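Local coordinates for protein cyanuric acid amidohydrolase (Azorhizobium caulinodans, PDB 4NQ3) that hydrolyses cyanuric acid, opening its s-triazine ring to give carboxybiuret, a step in the breakdown of herbicides such as atrazine, at residues D49-L63 with L76-F90. Numbering follows the deposited sequence.
Sequences DFSRGFAVQSLQMLL and LVMSGGTEGGMSPHF. With BR8 (barbituric acid), chain C.
Arg52 and Gly80 meet at the bound barbituric acid and hold the same oxygen. Arg52 NH1 donates to BR8 O2 at 2.9 Å, and the oxygen lies at the edge of the guanidinium, near its plane. Gly80 N gives O2 a second bond. Gly80 O accepts from BR8 N3 at 2.9 Å in a fairly straight bond (163°). Ser79 OG also comes close to N3. Arg52, Ser79 and Gly80 bind the substrate, whose pocket barbituric acid occupies here. Arg52 CD packs beside Met78 O, and the bend at chi3 (-51°) then swings the guanidinium to the ligand. Glu230 pairs with Arg52 NE.

Asp49 lies between the helix start and Gly80. Its OD1 caps the start of helix 51-67, accepting from Ser51 N at 2.8 Å and from Ser51 OG. Its OD2 lies 3.4 Å from Gly80 CA, where a side chain on Gly80 would clash, and also accepts from Gly45 N. Asp49 CB lies over one face of the Arg52 guanidinium, toward its rim. With an alanine here, the first turn of the helix is likely to lose its cap and Gly45 N its acceptor.

The remaining contacts are apolar. Selenomethionine Met78 meets Val56 CG2 with its CG at 3.6 Å. Bends at chi2 and chi3 fold SE against Ala55 CB and CE toward Leu59 CD1, at 3.7 Å. Leu59 CD1 also sits over a face of the Phe90 ring, toward the rim, while Ala55 CB lies at the ring's edge. Leu76 CD1 touches Val56 CG1 and Gln60 CG.

Helix 51-63 and strand 76-80 run nearly antiparallel (150°), their axes 7.9 Å apart. They belong to a beta-alpha-beta unit that starts with strand 34-41, the parallel sheet neighbour of 75-80. Strand 150-157 brings Lys156, an active-site residue, to Met78 O, and Phe54, Gln57 and Met61 of the helix pack on another subunit.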
# COMPACT_ATOMS: atom_id res chain seq x y z
N ASP A 49 4.65 11.19 5.14
CA ASP A 49 3.54 11.33 6.03
C ASP A 49 3.40 12.80 6.33
O ASP A 49 4.22 13.36 7.05
CB ASP A 49 3.77 10.52 7.31
CG ASP A 49 2.63 10.67 8.33
OD1 ASP A 49 1.83 11.66 8.27
OD2 ASP A 49 2.55 9.79 9.22
N PHE A 50 2.37 13.43 5.79
CA PHE A 50 2.19 14.86 6.00
C PHE A 50 1.11 15.15 7.03
O PHE A 50 0.83 16.32 7.32
CB PHE A 50 1.89 15.56 4.68
CG PHE A 50 2.93 15.30 3.65
CD1 PHE A 50 4.15 15.98 3.70
CD2 PHE A 50 2.73 14.31 2.69
CE1 PHE A 50 5.15 15.70 2.77
CE2 PHE A 50 3.73 14.03 1.75
CZ PHE A 50 4.94 14.72 1.79
N SER A 51 0.53 14.10 7.61
CA SER A 51 -0.41 14.36 8.67
C SER A 51 0.34 14.97 9.86
O SER A 51 -0.21 15.79 10.58
CB SER A 51 -1.15 13.08 9.05
OG SER A 51 -0.31 12.20 9.77
N ARG A 52 1.61 14.60 10.02
CA ARG A 52 2.46 15.10 11.11
C ARG A 52 2.63 16.61 11.00
O ARG A 52 2.35 17.35 11.95
CB ARG A 52 3.84 14.42 11.09
CG ARG A 52 3.84 12.95 11.48
CD ARG A 52 5.22 12.31 11.45
NE ARG A 52 5.87 12.56 10.18
CZ ARG A 52 6.36 11.63 9.38
NH1 ARG A 52 6.28 10.35 9.72
NH2 ARG A 52 6.95 11.98 8.25
N GLY A 53 3.12 17.06 9.85
CA GLY A 53 3.37 18.47 9.62
C GLY A 53 2.09 19.28 9.67
O GLY A 53 2.07 20.40 10.21
N PHE A 54 1.02 18.69 9.15
CA PHE A 54 -0.31 19.30 9.19
C PHE A 54 -0.76 19.56 10.64
O PHE A 54 -1.23 20.65 10.96
CB PHE A 54 -1.30 18.40 8.44
CG PHE A 54 -2.59 19.06 8.09
CD1 PHE A 54 -2.75 20.43 8.21
CD2 PHE A 54 -3.65 18.32 7.61
CE1 PHE A 54 -3.96 21.05 7.87
CE2 PHE A 54 -4.84 18.94 7.27
CZ PHE A 54 -4.99 20.30 7.41
N ALA A 55 -0.62 18.57 11.52
CA ALA A 55 -0.97 18.75 12.93
C ALA A 55 -0.08 19.82 13.57
O ALA A 55 -0.54 20.61 14.39
CB ALA A 55 -0.85 17.45 13.69
N VAL A 56 1.21 19.83 13.22
CA VAL A 56 2.14 20.76 13.82
C VAL A 56 1.73 22.18 13.48
O VAL A 56 1.58 23.03 14.36
CB VAL A 56 3.58 20.52 13.36
CG1 VAL A 56 4.45 21.66 13.76
CG2 VAL A 56 4.13 19.21 13.98
N GLN A 57 1.50 22.42 12.20
CA GLN A 57 1.09 23.73 11.73
C GLN A 57 -0.16 24.17 12.45
O GLN A 57 -0.27 25.30 12.89
CB GLN A 57 0.85 23.71 10.23
CG GLN A 57 0.80 25.07 9.59
CD GLN A 57 0.69 24.98 8.08
OE1 GLN A 57 -0.30 24.44 7.54
NE2 GLN A 57 1.68 25.54 7.39
N SER A 58 -1.10 23.25 12.58
CA SER A 58 -2.37 23.57 13.20
C SER A 58 -2.19 23.91 14.66
O SER A 58 -2.81 24.85 15.17
CB SER A 58 -3.33 22.42 13.05
OG SER A 58 -3.58 22.24 11.67
N LEU A 59 -1.33 23.14 15.32
CA LEU A 59 -1.05 23.37 16.72
C LEU A 59 -0.28 24.66 16.90
O LEU A 59 -0.58 25.43 17.81
CB LEU A 59 -0.28 22.19 17.29
CG LEU A 59 -1.16 21.00 17.66
CD1 LEU A 59 -0.29 19.79 18.04
CD2 LEU A 59 -2.13 21.39 18.77
N GLN A 60 0.69 24.91 16.01
CA GLN A 60 1.49 26.14 16.06
C GLN A 60 0.59 27.39 15.93
O GLN A 60 0.73 28.33 16.73
CB GLN A 60 2.54 26.14 14.97
CG GLN A 60 3.83 25.42 15.28
CD GLN A 60 4.71 25.25 14.02
OE1 GLN A 60 4.27 25.54 12.89
NE2 GLN A 60 5.96 24.80 14.21
N MSE A 61 -0.33 27.38 14.96
CA MSE A 61 -1.32 28.44 14.80
C MSE A 61 -2.14 28.70 16.05
O MSE A 61 -2.26 29.85 16.47
CB MSE A 61 -2.27 28.14 13.66
CG MSE A 61 -1.69 28.39 12.30
SE MSE A 61 -2.93 27.69 10.98
CE MSE A 61 -4.17 29.21 11.06
N LEU A 62 -2.72 27.66 16.63
CA LEU A 62 -3.48 27.85 17.86
C LEU A 62 -2.61 28.40 19.01
O LEU A 62 -3.01 29.33 19.72
CB LEU A 62 -4.14 26.54 18.28
CG LEU A 62 -5.06 26.56 19.49
CD1 LEU A 62 -5.89 25.36 19.42
CD2 LEU A 62 -4.23 26.45 20.70
N LEU A 63 -1.42 27.82 19.20
CA LEU A 63 -0.59 28.21 20.31
C LEU A 63 -0.02 29.61 20.08
O LEU A 63 0.14 30.37 21.05
CB LEU A 63 0.55 27.21 20.54
CG LEU A 63 0.19 25.77 20.98
CD1 LEU A 63 1.42 24.87 21.01
CD2 LEU A 63 -0.53 25.73 22.30
N LEU A 76 6.69 19.87 20.09
CA LEU A 76 5.65 19.21 19.33
C LEU A 76 6.20 17.90 18.74
O LEU A 76 6.98 17.92 17.79
CB LEU A 76 5.12 20.14 18.25
CG LEU A 76 4.40 21.41 18.73
CD1 LEU A 76 3.85 22.25 17.57
CD2 LEU A 76 3.26 21.10 19.71
N VAL A 77 5.82 16.79 19.35
CA VAL A 77 6.14 15.45 18.84
C VAL A 77 4.93 14.82 18.17
O VAL A 77 4.04 14.30 18.85
CB VAL A 77 6.63 14.50 19.97
CG1 VAL A 77 7.06 13.19 19.37
CG2 VAL A 77 7.71 15.13 20.79
N MSE A 78 4.87 14.86 16.85
CA MSE A 78 3.76 14.21 16.17
C MSE A 78 4.24 12.91 15.57
O MSE A 78 5.01 12.90 14.63
CB MSE A 78 3.18 15.10 15.08
CG MSE A 78 2.57 16.42 15.59
SE MSE A 78 0.99 16.15 16.71
CE MSE A 78 1.77 16.75 18.40
N SER A 79 3.79 11.80 16.15
CA SER A 79 4.14 10.49 15.63
C SER A 79 3.01 9.94 14.81
O SER A 79 1.90 9.75 15.33
CB SER A 79 4.46 9.52 16.75
OG SER A 79 4.90 8.30 16.20
N GLY A 80 3.27 9.73 13.51
CA GLY A 80 2.27 9.24 12.58
C GLY A 80 2.11 7.74 12.68
O GLY A 80 2.90 7.04 13.34
N GLY A 81 1.08 7.22 12.03
CA GLY A 81 0.86 5.78 11.98
C GLY A 81 -0.10 5.31 13.05
O GLY A 81 0.32 5.06 14.19
N THR A 82 -1.38 5.18 12.70
CA THR A 82 -2.37 4.68 13.64
C THR A 82 -3.08 3.47 13.04
O THR A 82 -4.27 3.51 12.72
CB THR A 82 -3.40 5.77 14.03
OG1 THR A 82 -4.23 6.07 12.91
CG2 THR A 82 -2.70 7.05 14.47
N GLU A 83 -2.34 2.37 12.92
CA GLU A 83 -2.84 1.18 12.25
C GLU A 83 -3.70 0.37 13.19
O GLU A 83 -3.80 0.69 14.38
CB GLU A 83 -1.67 0.32 11.74
CG GLU A 83 -0.85 1.00 10.62
CD GLU A 83 0.17 2.04 11.15
OE1 GLU A 83 0.27 2.22 12.39
OE2 GLU A 83 0.87 2.67 10.32
N GLY A 84 -4.33 -0.67 12.67
CA GLY A 84 -5.21 -1.46 13.50
C GLY A 84 -6.29 -0.56 14.06
O GLY A 84 -6.85 0.27 13.34
N GLY A 85 -6.60 -0.73 15.33
CA GLY A 85 -7.68 0.05 15.92
C GLY A 85 -7.17 1.27 16.65
O GLY A 85 -7.94 1.99 17.26
N MSE A 86 -5.86 1.49 16.60
CA MSE A 86 -5.23 2.56 17.37
C MSE A 86 -5.90 3.89 17.06
O MSE A 86 -6.13 4.20 15.90
CB MSE A 86 -3.74 2.64 17.08
CG MSE A 86 -3.01 3.55 18.02
SE MSE A 86 -1.11 3.42 17.70
CE MSE A 86 -1.17 1.99 16.35
N SER A 87 -6.21 4.66 18.10
CA SER A 87 -7.05 5.85 17.99
C SER A 87 -6.28 7.18 18.02
O SER A 87 -5.61 7.50 19.00
CB SER A 87 -8.08 5.81 19.12
OG SER A 87 -8.89 6.97 19.14
N PRO A 88 -6.40 7.98 16.96
CA PRO A 88 -5.69 9.26 16.87
C PRO A 88 -6.02 10.23 18.00
O PRO A 88 -7.20 10.49 18.28
CB PRO A 88 -6.15 9.83 15.53
CG PRO A 88 -6.54 8.63 14.75
CD PRO A 88 -7.13 7.68 15.72
N HIS A 89 -4.98 10.78 18.62
CA HIS A 89 -5.13 11.70 19.76
C HIS A 89 -3.91 12.57 20.03
O HIS A 89 -2.83 12.32 19.50
CB HIS A 89 -5.45 10.91 21.01
CG HIS A 89 -4.35 9.99 21.42
ND1 HIS A 89 -4.11 8.80 20.79
CD2 HIS A 89 -3.40 10.11 22.38
CE1 HIS A 89 -3.08 8.20 21.35
NE2 HIS A 89 -2.63 8.97 22.32
N PHE A 90 -4.11 13.60 20.85
CA PHE A 90 -3.03 14.42 21.39
C PHE A 90 -2.81 14.12 22.88
O PHE A 90 -3.75 13.85 23.61
CB PHE A 90 -3.32 15.92 21.22
CG PHE A 90 -3.36 16.37 19.80
CD1 PHE A 90 -2.47 15.85 18.87
CD2 PHE A 90 -4.30 17.30 19.39
CE1 PHE A 90 -2.52 16.26 17.54
CE2 PHE A 90 -4.36 17.73 18.06
CZ PHE A 90 -3.47 17.21 17.13
N1 BR8 C . 7.76 8.33 12.81
C2 BR8 C . 6.41 8.36 12.87
O2 BR8 C . 5.82 9.26 12.32
N3 BR8 C . 5.73 7.38 13.54
C4 BR8 C . 6.40 6.30 14.18
O4 BR8 C . 5.75 5.44 14.76
C5 BR8 C . 7.92 6.18 14.22
C6 BR8 C . 8.52 7.34 13.42
O8 BR8 C . 9.72 7.41 13.30